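Local coordinates for protein alkane monooxygenase (Geobacillus thermodenitrificans, PDB 3B9O) that belongs to the luciferase-like monooxygenase family of the TIM-barrel clan and carries flavin mononucleotide in the model, at residues A[395-399]-A[400-404]. Residues are numbered along the deposited sequence; the frame is centred on the assembly and turned at random.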
# COMPACT_ATOMS: atom_id res chain seq x y z
N PRO A 395 -13.72 -18.53 -5.70
CA PRO A 395 -13.98 -19.72 -6.56
C PRO A 395 -14.53 -19.33 -7.96
O PRO A 395 -14.19 -19.96 -8.97
CB PRO A 395 -15.03 -20.54 -5.76
CG PRO A 395 -14.89 -20.06 -4.38
CD PRO A 395 -14.51 -18.59 -4.45
N GLU A 396 -15.34 -18.26 -7.99
CA GLU A 396 -15.87 -17.72 -9.25
C GLU A 396 -14.74 -17.19 -10.16
O GLU A 396 -14.69 -17.49 -11.34
CB GLU A 396 -16.87 -16.61 -8.94
CG GLU A 396 -17.42 -15.87 -10.20
CD GLU A 396 -18.42 -16.72 -10.99
OE1 GLU A 396 -18.96 -17.72 -10.44
OE2 GLU A 396 -18.64 -16.36 -12.17
N LEU A 397 -13.85 -16.40 -9.59
CA LEU A 397 -12.66 -15.93 -10.29
C LEU A 397 -11.78 -17.10 -10.77
O LEU A 397 -11.25 -17.06 -11.87
CB LEU A 397 -11.83 -15.03 -9.37
CG LEU A 397 -11.89 -13.51 -9.40
CD1 LEU A 397 -12.95 -12.88 -10.29
CD2 LEU A 397 -11.70 -12.84 -8.01
N GLN A 398 -11.57 -18.09 -9.89
CA GLN A 398 -10.72 -19.26 -10.21
C GLN A 398 -11.25 -20.11 -11.38
O GLN A 398 -10.51 -20.46 -12.30
CB GLN A 398 -10.53 -20.14 -8.96
CG GLN A 398 -9.62 -19.50 -7.91
CD GLN A 398 -9.56 -20.25 -6.57
OE1 GLN A 398 -8.52 -20.23 -5.89
NE2 GLN A 398 -10.66 -20.88 -6.18
N LYS A 399 -12.56 -20.40 -11.35
CA LYS A 399 -13.23 -21.18 -12.40
C LYS A 399 -13.09 -20.48 -13.77
O LYS A 399 -12.98 -21.12 -14.82
CB LYS A 399 -14.69 -21.41 -11.99
CG LYS A 399 -15.70 -21.36 -13.11
CD LYS A 399 -16.86 -20.39 -12.80
CE LYS A 399 -17.96 -21.04 -11.96
NZ LYS A 399 -19.21 -20.19 -12.00
N ARG A 400 -13.06 -19.15 -13.76
CA ARG A 400 -12.94 -18.37 -14.98
C ARG A 400 -11.53 -18.12 -15.49
O ARG A 400 -11.35 -17.43 -16.51
CB ARG A 400 -13.56 -17.01 -14.74
CG ARG A 400 -15.01 -16.99 -14.59
CD ARG A 400 -15.30 -15.52 -14.73
NE ARG A 400 -16.53 -15.20 -14.11
CZ ARG A 400 -17.11 -14.01 -14.16
NH1 ARG A 400 -16.58 -13.00 -14.86
NH2 ARG A 400 -18.22 -13.87 -13.52
N GLY A 401 -10.53 -18.64 -14.79
CA GLY A 401 -9.13 -18.38 -15.14
C GLY A 401 -8.63 -16.99 -14.76
O GLY A 401 -7.61 -16.55 -15.30
N LEU A 402 -9.32 -16.32 -13.84
CA LEU A 402 -9.02 -14.90 -13.54
C LEU A 402 -8.22 -14.69 -12.23
O LEU A 402 -7.98 -13.55 -11.80
CB LEU A 402 -10.33 -14.12 -13.43
CG LEU A 402 -11.09 -13.89 -14.75
CD1 LEU A 402 -12.49 -13.46 -14.38
CD2 LEU A 402 -10.40 -12.87 -15.64
N TYR A 403 -7.85 -15.79 -11.58
CA TYR A 403 -7.26 -15.70 -10.25
C TYR A 403 -6.62 -17.02 -9.93
O TYR A 403 -7.18 -18.05 -10.23
CB TYR A 403 -8.33 -15.42 -9.20
CG TYR A 403 -7.88 -15.19 -7.77
CD1 TYR A 403 -7.18 -14.02 -7.40
CD2 TYR A 403 -8.22 -16.10 -6.74
CE1 TYR A 403 -6.79 -13.78 -6.06
CE2 TYR A 403 -7.85 -15.87 -5.41
CZ TYR A 403 -7.17 -14.69 -5.07
OH TYR A 403 -6.81 -14.43 -3.75
N ARG A 404 -5.48 -16.96 -9.25
CA ARG A 404 -4.64 -18.15 -9.05
C ARG A 404 -5.39 -19.21 -8.27
O ARG A 404 -6.08 -18.90 -7.30
CB ARG A 404 -3.33 -17.77 -8.34
CG ARG A 404 -3.45 -17.39 -6.83
CD ARG A 404 -2.02 -17.25 -6.16
NE ARG A 404 -1.34 -16.21 -6.93
CZ ARG A 404 -1.56 -14.91 -6.78
NH1 ARG A 404 -2.39 -14.47 -5.82
NH2 ARG A 404 -0.95 -14.04 -7.59
O HOH W 1 -7.92 -19.24 -12.47
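L397 and L402 meet across a Schellman motif that ends helix 384-399 on the outside of the TIM-barrel-like fold. L402 N donates to L397 O at 2.9 Å and G401 N to Q398 O at 3.1 Å. G401 has positive phi (75°), which turns the chain back over the last helical turn. The two leucine side chains cross at about a right angle, CD1 of L397 lying 4.2 Å from CD1 of L402. Beside them, CB of Y403 packs 3.5 Å from CB of L397, while CG of Q398 sits at the edge of the tyrosine ring. A water links the last helical turn to the chain beyond it by donating to both Q398 O and Y403 O.

On another side of the helix end, E396, K399 and R400 form a salt-bridge network. R400 grips E396 side-on, NE and NH2 both donating to OE2, which lies in the guanidinium plane although the two planar groups are 87° apart; R400 NH2 meets the anti lone pair of E396 OE2 at 2.9 Å. With CG anti to the backbone N (chi1 175°) and a bend at chi2, E396 brings its carboxylate to this edge. The other carboxylate oxygen, E396 OE1, accepts from K399 NZ at 2.9 Å, from above the carboxylate plane. Further out, R400 NH1 pairs with D361 of helix 356-370, R404 bridges to D52, and Y403 OH bonds to G49 O.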